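PDB 3L84: transketolase from Campylobacter jejuni, which belongs to the transketolase family of thiamine diphosphate-binding proteins and pairs two copies of its multidomain chain. Local coordinates for residues 575-580 and 593-598; 325-330 and 352-357; 180-185 and 238-243. All blocks are in the same frame, centred on the assembly; numbering follows the deposited sequence.

Contact 1: residues 575-580 and 593-598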
loop_
_atom_site.group_PDB
_atom_site.type_symbol
_atom_site.label_atom_id
_atom_site.label_comp_id
_atom_site.label_asym_id
_atom_site.label_seq_id
_atom_site.Cartn_x
_atom_site.Cartn_y
_atom_site.Cartn_z
ATOM N N ARG A 575 -0.762 26.788 28.059
ATOM C CA ARG A 575 0.527 27.059 28.660
ATOM C C ARG A 575 1.650 26.877 27.646
ATOM O O ARG A 575 2.585 27.671 27.604
ATOM C CB ARG A 575 0.782 26.187 29.868
ATOM C CG ARG A 575 2.129 26.498 30.474
ATOM C CD ARG A 575 2.209 26.258 31.944
ATOM N NE ARG A 575 3.590 26.418 32.365
ATOM C CZ ARG A 575 4.042 26.064 33.554
ATOM N NH1 ARG A 575 3.208 25.556 34.456
ATOM N NH2 ARG A 575 5.335 26.199 33.827
ATOM N N LEU A 576 1.577 25.816 26.840
ATOM C CA LEU A 576 2.616 25.576 25.844
ATOM C C LEU A 576 2.643 26.604 24.722
ATOM O O LEU A 576 3.727 27.071 24.315
ATOM C CB LEU A 576 2.460 24.200 25.207
ATOM C CG LEU A 576 3.159 23.047 25.937
ATOM C CD1 LEU A 576 2.813 22.951 27.434
ATOM C CD2 LEU A 576 2.861 21.741 25.215
ATOM N N LEU A 577 1.463 26.921 24.194
ATOM C CA LEU A 577 1.331 27.596 22.916
ATOM C C LEU A 577 1.138 29.095 23.104
ATOM O O LEU A 577 0.011 29.622 23.053
ATOM C CB LEU A 577 0.189 26.963 22.100
ATOM C CG LEU A 577 0.322 25.434 21.845
ATOM C CD1 LEU A 577 -0.947 24.889 21.167
ATOM C CD2 LEU A 577 1.579 25.104 21.045
ATOM N N LYS A 578 2.254 29.776 23.258
ATOM C CA LYS A 578 2.251 31.204 23.540
ATOM C C LYS A 578 2.649 32.037 22.327
ATOM O O LYS A 578 3.502 31.633 21.534
ATOM C CB LYS A 578 3.243 31.499 24.654
ATOM C CG LYS A 578 2.875 30.909 25.994
ATOM C CD LYS A 578 1.596 31.462 26.529
ATOM C CE LYS A 578 1.376 31.034 27.976
ATOM N NZ LYS A 578 0.072 31.503 28.405
ATOM N N GLY A 579 2.039 33.201 22.181
ATOM C CA GLY A 579 2.411 34.121 21.115
ATOM C C GLY A 579 2.109 33.551 19.756
ATOM O O GLY A 579 1.104 32.841 19.581
ATOM N N GLU A 580 2.963 33.857 18.787
ATOM C CA GLU A 580 2.800 33.310 17.448
ATOM C C GLU A 580 3.523 31.970 17.419
ATOM O O GLU A 580 4.714 31.852 17.766
ATOM C CB GLU A 580 3.387 34.279 16.444
ATOM C CG GLU A 580 3.089 33.941 14.996
ATOM C CD GLU A 580 3.324 35.139 14.087
ATOM O OE1 GLU A 580 2.345 35.652 13.484
ATOM O OE2 GLU A 580 4.473 35.632 14.036
ATOM N N TYR A 593 -1.267 22.918 11.550
ATOM C CA TYR A 593 -2.078 24.126 11.718
ATOM C C TYR A 593 -3.168 23.988 12.768
ATOM O O TYR A 593 -3.719 24.991 13.183
ATOM C CB TYR A 593 -2.688 24.530 10.374
ATOM C CG TYR A 593 -1.740 25.180 9.374
ATOM C CD1 TYR A 593 -1.285 26.494 9.580
ATOM C CD2 TYR A 593 -1.279 24.508 8.287
ATOM C CE1 TYR A 593 -0.434 27.113 8.665
ATOM C CE2 TYR A 593 -0.420 25.129 7.369
ATOM C CZ TYR A 593 -0.027 26.433 7.564
ATOM O OH TYR A 593 0.825 27.016 6.649
ATOM N N LYS A 594 -3.480 22.782 13.262
ATOM C CA LYS A 594 -4.359 22.633 14.411
ATOM C C LYS A 594 -3.791 23.402 15.607
ATOM O O LYS A 594 -4.559 23.967 16.396
ATOM C CB LYS A 594 -4.575 21.166 14.728
ATOM C CG LYS A 594 -5.504 20.934 15.858
ATOM C CD LYS A 594 -5.926 19.486 15.995
ATOM C CE LYS A 594 -6.858 19.318 17.201
ATOM N NZ LYS A 594 -7.550 17.988 17.204
ATOM N N PHE A 595 -2.472 23.437 15.747
ATOM C CA PHE A 595 -1.810 24.029 16.905
ATOM C C PHE A 595 -0.970 25.234 16.588
ATOM O O PHE A 595 -0.648 25.988 17.511
ATOM C CB PHE A 595 -0.932 22.983 17.607
ATOM C CG PHE A 595 -1.681 21.803 18.073
ATOM C CD1 PHE A 595 -2.609 21.950 19.077
ATOM C CD2 PHE A 595 -1.446 20.548 17.543
ATOM C CE1 PHE A 595 -3.340 20.865 19.525
ATOM C CE2 PHE A 595 -2.180 19.447 18.009
ATOM C CZ PHE A 595 -3.116 19.644 18.994
ATOM N N CYS A 596 -0.638 25.467 15.326
ATOM C CA CYS A 596 0.341 26.465 14.905
ATOM C C CYS A 596 -0.274 27.521 14.012
ATOM O O CYS A 596 -1.182 27.249 13.218
ATOM C CB CYS A 596 1.470 25.813 14.133
ATOM S SG CYS A 596 2.333 24.521 15.071
ATOM N N HIS A 597 0.217 28.757 14.118
ATOM C CA HIS A 597 -0.162 29.827 13.209
ATOM C C HIS A 597 0.525 29.684 11.875
ATOM O O HIS A 597 -0.063 30.027 10.829
ATOM C CB HIS A 597 0.175 31.191 13.795
ATOM C CG HIS A 597 -0.495 31.453 15.096
ATOM N ND1 HIS A 597 -1.778 31.939 15.209
ATOM C CD2 HIS A 597 -0.037 31.295 16.354
ATOM C CE1 HIS A 597 -2.080 32.067 16.493
ATOM N NE2 HIS A 597 -1.036 31.688 17.211
ATOM N N LYS A 598 1.767 29.242 11.913
ATOM C CA LYS A 598 2.580 29.085 10.722
ATOM C C LYS A 598 3.229 27.711 10.756
ATOM O O LYS A 598 3.535 27.222 11.832
ATOM C CB LYS A 598 3.694 30.138 10.642
ATOM C CG LYS A 598 3.220 31.588 10.564
ATOM C CD LYS A 598 4.398 32.535 10.437
ATOM C CE LYS A 598 3.904 33.935 10.336
ATOM N NZ LYS A 598 5.103 34.849 10.161
HETATM O O HOH W 1 6.325 34.492 12.649
HETATM O O HOH W 2 3.413 37.108 10.573
#
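Leu577 meets Phe595 where two neighbouring parallel strands of the mixed C-terminal sheet, 580-584 and 598-600, are about to begin. This is the tight part of the contact. Leu577 has just left helix 570-576, and its CD1 lies 4.0 Å from Phe595 CD1, approaching the ring obliquely; the same methyl stands 3.8 Å from Phe595 O. A leucine and a phenylalanine suit this place, because helix 562-566 continues the apolar cluster: Phe565 touches both residues, and Phe562 meets the Phe595 ring edge-to-face.

Toward solvent the packing changes character. The exposed His597 lays CD2 3.6 Å from Glu580 CA, beside the loop residue Gly579, whose positive phi of 65° is readily adopted by a residue without a side chain. Beyond it, two long polar chains reach outward. In Glu580 a chi1 of -171° turns CG away from the backbone N, and the chain stays extended, as that of Lys598 does, which carries both charges clear of the backbone. They attract across a gap too wide for a salt bridge, with OE2 of Glu580 4.0 Å from NZ of Lys598. Two waters bridge it: one holds Glu580 OE1 only weakly, while the other donates to Glu580 OE2 at 2.6 Å and accepts from Lys598 NZ at 2.8 Å.

Contact 2: residues 325-330 and 352-357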
loop_
_atom_site.group_PDB
_atom_site.type_symbol
_atom_site.label_atom_id
_atom_site.label_comp_id
_atom_site.label_asym_id
_atom_site.label_seq_id
_atom_site.Cartn_x
_atom_site.Cartn_y
_atom_site.Cartn_z
ATOM N N PHE A 325 5.280 -4.867 32.326
ATOM C CA PHE A 325 5.989 -3.806 31.621
ATOM C C PHE A 325 6.665 -2.847 32.584
ATOM O O PHE A 325 7.617 -2.169 32.220
ATOM C CB PHE A 325 5.027 -3.051 30.713
ATOM C CG PHE A 325 4.317 -3.930 29.722
ATOM C CD1 PHE A 325 5.023 -4.773 28.905
ATOM C CD2 PHE A 325 2.934 -3.849 29.544
ATOM C CE1 PHE A 325 4.392 -5.596 27.992
ATOM C CE2 PHE A 325 2.296 -4.665 28.622
ATOM C CZ PHE A 325 3.037 -5.529 27.843
ATOM N N ASN A 326 6.193 -2.834 33.828
ATOM C CA ASN A 326 6.694 -1.893 34.842
ATOM C C ASN A 326 8.101 -2.197 35.288
ATOM O O ASN A 326 8.837 -1.283 35.634
ATOM C CB ASN A 326 5.803 -1.886 36.094
ATOM C CG ASN A 326 4.430 -1.283 35.837
ATOM O OD1 ASN A 326 4.261 -0.475 34.920
ATOM N ND2 ASN A 326 3.439 -1.681 36.652
ATOM N N LYS A 327 8.462 -3.468 35.270
ATOM C CA LYS A 327 9.752 -3.908 35.804
ATOM C C LYS A 327 10.936 -3.560 34.906
ATOM O O LYS A 327 12.067 -3.601 35.359
ATOM C CB LYS A 327 9.776 -5.431 36.074
ATOM C CG LYS A 327 9.617 -6.304 34.847
ATOM C CD LYS A 327 10.320 -7.688 34.912
ATOM C CE LYS A 327 11.512 -7.702 33.903
ATOM N NZ LYS A 327 11.749 -8.994 33.204
ATOM N N ILE A 328 10.696 -3.196 33.665
ATOM C CA ILE A 328 11.734 -3.148 32.639
ATOM C C ILE A 328 12.646 -1.944 32.878
ATOM O O ILE A 328 12.163 -0.836 32.989
ATOM C CB ILE A 328 11.102 -3.104 31.246
ATOM C CG1 ILE A 328 10.255 -4.361 31.002
ATOM C CG2 ILE A 328 12.183 -2.931 30.175
ATOM C CD1 ILE A 328 9.462 -4.319 29.709
ATOM N N ALA A 329 13.949 -2.175 32.970
ATOM C CA ALA A 329 14.919 -1.082 33.072
ATOM C C ALA A 329 15.422 -0.802 31.668
ATOM O O ALA A 329 16.186 -1.596 31.054
ATOM C CB ALA A 329 16.069 -1.470 34.009
ATOM N N TYR A 330 14.992 0.324 31.155
ATOM C CA TYR A 330 15.382 0.741 29.797
ATOM C C TYR A 330 16.741 1.370 29.818
ATOM O O TYR A 330 17.245 1.736 30.891
ATOM C CB TYR A 330 14.404 1.783 29.286
ATOM C CG TYR A 330 13.032 1.247 28.974
ATOM C CD1 TYR A 330 12.678 0.924 27.686
ATOM C CD2 TYR A 330 12.073 1.091 29.962
ATOM C CE1 TYR A 330 11.411 0.468 27.379
ATOM C CE2 TYR A 330 10.806 0.619 29.652
ATOM C CZ TYR A 330 10.491 0.309 28.360
ATOM O OH TYR A 330 9.223 -0.152 28.014
ATOM N N ALA A 352 13.071 -7.459 24.200
ATOM C CA ALA A 352 13.144 -8.886 23.867
ATOM C C ALA A 352 13.761 -9.667 25.013
ATOM O O ALA A 352 13.376 -10.824 25.215
ATOM C CB ALA A 352 13.941 -9.074 22.572
ATOM N N LYS A 353 14.713 -9.095 25.746
ATOM C CA LYS A 353 15.328 -9.781 26.886
ATOM C C LYS A 353 14.364 -9.925 28.039
ATOM O O LYS A 353 14.431 -10.932 28.774
ATOM C CB LYS A 353 16.569 -9.026 27.356
ATOM C CG LYS A 353 17.696 -9.168 26.394
ATOM C CD LYS A 353 18.913 -8.387 26.843
ATOM C CE LYS A 353 19.549 -7.632 25.669
ATOM N NZ LYS A 353 19.761 -6.141 25.925
ATOM N N ASN A 354 13.489 -8.949 28.242
ATOM C CA ASN A 354 12.575 -8.898 29.387
ATOM C C ASN A 354 11.234 -9.574 29.140
ATOM O O ASN A 354 10.563 -9.946 30.098
ATOM C CB ASN A 354 12.303 -7.443 29.811
ATOM C CG ASN A 354 13.407 -6.846 30.675
ATOM O OD1 ASN A 354 13.390 -6.963 31.904
ATOM N ND2 ASN A 354 14.376 -6.222 30.050
ATOM N N LEU A 355 10.855 -9.766 27.881
ATOM C CA LEU A 355 9.516 -10.223 27.537
ATOM C C LEU A 355 9.641 -11.442 26.645
ATOM O O LEU A 355 10.030 -11.335 25.471
ATOM C CB LEU A 355 8.742 -9.109 26.829
ATOM C CG LEU A 355 8.466 -7.852 27.651
ATOM C CD1 LEU A 355 8.006 -6.725 26.766
ATOM C CD2 LEU A 355 7.477 -8.082 28.795
ATOM N N GLU A 356 9.292 -12.614 27.166
ATOM C CA GLU A 356 9.457 -13.835 26.404
ATOM C C GLU A 356 8.614 -13.892 25.130
ATOM O O GLU A 356 8.970 -14.597 24.190
ATOM C CB GLU A 356 9.190 -15.042 27.310
ATOM C CG GLU A 356 10.318 -15.275 28.320
ATOM C CD GLU A 356 9.895 -16.020 29.566
ATOM O OE1 GLU A 356 8.920 -15.590 30.193
ATOM O OE2 GLU A 356 10.553 -17.036 29.946
ATOM N N GLY A 357 7.521 -13.134 25.073
ATOM C CA GLY A 357 6.684 -13.090 23.907
ATOM C C GLY A 357 6.936 -11.941 22.939
ATOM O O GLY A 357 6.212 -11.828 21.946
HETATM O O HOH W 3 14.777 -5.009 33.490
HETATM O O HOH W 4 16.466 -4.407 31.314
#
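Phe325 and Ile328 converge on Leu355, and these three side chains form the apolar part of the contact. Leu355 CD1 comes to the edge of the Phe325 ring, near its plane and 4.0 Å from Phe325 CE1; Leu355 CD2 is equally near CE1 but lies off the plane. Ile328 comes from the other end of the turn. Its CG1 stands anti to the carbonyl carbon (chi1 -61°) and the chain then runs on extended, carrying CD1 to 4.1 Å from Leu355 CD1, the two side chains crossing at about a right angle. Its CG1 also rests 3.9 Å from Asn354 CB, so one side chain serves two neighbours at once. Leu487 of helix 476-488 touches Phe325 as well, and Pro323 touches Leu355.

The backbone explains this convergence. Phe325 to Ile328 make a type I beta turn in the connection between helices 314-321 and 340-354, and this turn packs against the C-terminal end of helix 340-354, where Leu355 is the first residue to leave helical geometry. Asp324 OD1 receives the Lys327 N-H and, weakly, that of Asn326.

The polar interactions are mostly indirect. An amide suits position 354 because it can donate and accept together. Asn354 ND2 bonds to Val350 O, one turn back in the helix, and also donates to a water at 3.0 Å that in turn donates to Ala329 O. On the other branch, Asn354 OD1 accepts from a second water at 2.9 Å, which itself accepts from Ala329 N.

The direct polar link is less certain. Lys327 NZ makes a weak hydrogen bond of 3.5 Å to Asn354 O, but the last atoms of this exposed lysine are modelled too tightly against the amide for their position to be trusted.

Contact 3: residues 180-185 and 238-243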
loop_
_atom_site.group_PDB
_atom_site.type_symbol
_atom_site.label_atom_id
_atom_site.label_comp_id
_atom_site.label_asym_id
_atom_site.label_seq_id
_atom_site.Cartn_x
_atom_site.Cartn_y
_atom_site.Cartn_z
ATOM N N ASP A 180 -12.231 -21.112 -2.743
ATOM C CA ASP A 180 -13.542 -21.203 -3.357
ATOM C C ASP A 180 -13.415 -20.802 -4.812
ATOM O O ASP A 180 -13.440 -19.613 -5.174
ATOM C CB ASP A 180 -14.504 -20.246 -2.628
ATOM C CG ASP A 180 -15.892 -20.295 -3.198
ATOM O OD1 ASP A 180 -16.125 -21.260 -3.964
ATOM O OD2 ASP A 180 -16.701 -19.389 -2.915
ATOM N N SER A 181 -13.254 -21.804 -5.657
ATOM C CA SER A 181 -13.076 -21.586 -7.087
ATOM C C SER A 181 -14.437 -21.661 -7.776
ATOM O O SER A 181 -14.903 -22.738 -8.139
ATOM C CB SER A 181 -12.120 -22.625 -7.641
ATOM O OG SER A 181 -11.918 -22.405 -9.013
ATOM N N ASN A 182 -15.091 -20.507 -7.906
ATOM C CA ASN A 182 -16.449 -20.415 -8.452
ATOM C C ASN A 182 -16.559 -19.722 -9.812
ATOM O O ASN A 182 -17.666 -19.533 -10.318
ATOM C CB ASN A 182 -17.405 -19.809 -7.415
ATOM C CG ASN A 182 -17.108 -18.383 -7.082
ATOM O OD1 ASN A 182 -16.286 -17.726 -7.742
ATOM N ND2 ASN A 182 -17.763 -17.864 -6.010
ATOM N N ASN A 183 -15.399 -19.405 -10.398
ATOM C CA ASN A 183 -15.348 -18.929 -11.792
ATOM C C ASN A 183 -15.856 -17.494 -11.950
ATOM O O ASN A 183 -15.963 -17.052 -13.081
ATOM C CB ASN A 183 -16.161 -19.865 -12.730
ATOM C CG ASN A 183 -15.729 -19.777 -14.205
ATOM O OD1 ASN A 183 -16.563 -19.836 -15.123
ATOM N ND2 ASN A 183 -14.434 -19.628 -14.428
ATOM N N ILE A 184 -16.201 -16.802 -10.852
ATOM C CA ILE A 184 -16.853 -15.494 -10.896
ATOM C C ILE A 184 -16.030 -14.455 -10.128
ATOM O O ILE A 184 -15.455 -14.771 -9.097
ATOM C CB ILE A 184 -18.302 -15.616 -10.299
ATOM C CG1 ILE A 184 -19.184 -16.459 -11.228
ATOM C CG2 ILE A 184 -18.944 -14.256 -10.066
ATOM C CD1 ILE A 184 -19.350 -15.866 -12.600
ATOM N N SER A 185 -16.009 -13.230 -10.639
ATOM C CA SER A 185 -15.618 -12.073 -9.839
ATOM C C SER A 185 -16.628 -10.952 -10.115
ATOM O O SER A 185 -17.663 -11.160 -10.763
ATOM C CB SER A 185 -14.160 -11.658 -10.080
ATOM O OG SER A 185 -14.007 -11.038 -11.313
ATOM N N ALA A 238 -11.420 -25.882 -4.218
ATOM C CA ALA A 238 -12.776 -26.432 -4.155
ATOM C C ALA A 238 -13.628 -25.789 -5.226
ATOM O O ALA A 238 -13.888 -24.586 -5.177
ATOM C CB ALA A 238 -13.355 -26.220 -2.780
ATOM N N LYS A 239 -13.991 -26.547 -6.253
ATOM C CA LYS A 239 -14.839 -26.003 -7.306
ATOM C C LYS A 239 -16.271 -25.893 -6.800
ATOM O O LYS A 239 -16.854 -26.884 -6.374
ATOM C CB LYS A 239 -14.766 -26.890 -8.528
ATOM C CG LYS A 239 -15.439 -26.281 -9.740
ATOM C CD LYS A 239 -15.029 -26.987 -11.034
ATOM C CE LYS A 239 -15.781 -26.404 -12.215
ATOM N NZ LYS A 239 -17.261 -26.510 -12.014
ATOM N N THR A 240 -16.837 -24.691 -6.832
ATOM C CA THR A 240 -18.181 -24.460 -6.308
ATOM C C THR A 240 -18.970 -23.642 -7.315
ATOM O O THR A 240 -18.450 -23.091 -8.315
ATOM C CB THR A 240 -18.210 -23.712 -4.960
ATOM O OG1 THR A 240 -17.787 -22.372 -5.190
ATOM C CG2 THR A 240 -17.357 -24.361 -3.950
ATOM N N THR A 241 -20.285 -23.664 -7.100
ATOM C CA THR A 241 -21.228 -22.858 -7.847
ATOM C C THR A 241 -21.636 -21.703 -6.929
ATOM O O THR A 241 -22.181 -21.928 -5.844
ATOM C CB THR A 241 -22.447 -23.685 -8.229
ATOM O OG1 THR A 241 -22.032 -24.725 -9.146
ATOM C CG2 THR A 241 -23.499 -22.821 -8.882
ATOM N N ILE A 242 -21.383 -20.473 -7.337
ATOM C CA ILE A 242 -21.827 -19.348 -6.530
ATOM C C ILE A 242 -23.365 -19.398 -6.463
ATOM O O ILE A 242 -24.032 -19.777 -7.410
ATOM C CB ILE A 242 -21.310 -17.993 -7.036
ATOM C CG1 ILE A 242 -21.448 -16.944 -5.924
ATOM C CG2 ILE A 242 -21.991 -17.533 -8.343
ATOM C CD1 ILE A 242 -20.823 -15.597 -6.283
ATOM N N ALA A 243 -23.892 -19.102 -5.281
ATOM C CA ALA A 243 -25.340 -19.155 -5.046
ATOM C C ALA A 243 -25.915 -20.561 -5.268
ATOM O O ALA A 243 -27.068 -20.746 -5.652
ATOM C CB ALA A 243 -26.069 -18.097 -5.872
HETATM O O HOH W 5 -19.014 -19.825 -4.194
HETATM O O HOH W 6 -20.252 -20.178 -10.026
#
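With CG anti to the backbone N (chi1 -179°), Asp180 swings its carboxylate along the sheet face toward Thr240, whose OG1 sits between its own N and carbonyl carbon (chi1 69°). OG1 of Thr240 is modelled as donor to Asp180 OD1, at a very short 2.3 Å whose exact length is doubtful.

Beneath these side chains, strands 175-181 and 234-239 run side by side in the parallel sheet of the thiamine diphosphate-binding domain. Ser181 bonds to the residues flanking Lys239, as parallel strands do: its N reaches Ala238 O at 2.9 Å, and its O receives Thr240 N at 3.0 Å. The pairing then frays. Asn182 CA makes a C-H...O contact of 3.3 Å with Thr240 O, and one water bridges Asn182 O to Ile242 N.

Asn182 suits the strand end because its OD1 turns back to accept Ile184 N at 3.2 Å, an Asx turn that leads the chain into the next short strand. The amide's ND2 passes over Ile242, 3.7 Å from its CB. Just beyond, Ser185 OG bonds to Asp364 of the second subunit.

Another water accepts from Asn182 ND2 and donates to both Asp180 OD2 and Thr240 OG1. Both its hydrogens are therefore committed, and it ties carboxylate, amide and hydroxyl together. With OD1 and ND2 each engaged, the Asn182 amide is probably held in one orientation. If the short bond is taken at face value, the threonine hydroxyl both donates and accepts, and the carboxylate is held through both oxygens.

The three contacts follow one another along the chain, with contact 3 closing before contact 2 opens and contact 2 before contact 1. Contact 3 belongs to the thiamine diphosphate-binding domain and contact 1 to the C-terminal domain; their centres are 58 Å apart, on opposite sides of the chain's centre. Contact 2 joins the loop before helix 340-354 to the end of that helix, with its centre 38 Å from that of contact 1 and 49 Å from that of contact 3. Even the closest pair, contacts 1 and 2, leaves about 23 Å between nearest atoms. The segments of contacts 1 and 3 also carry residues that reach the second subunit, whereas those of contact 2 touch no other chain.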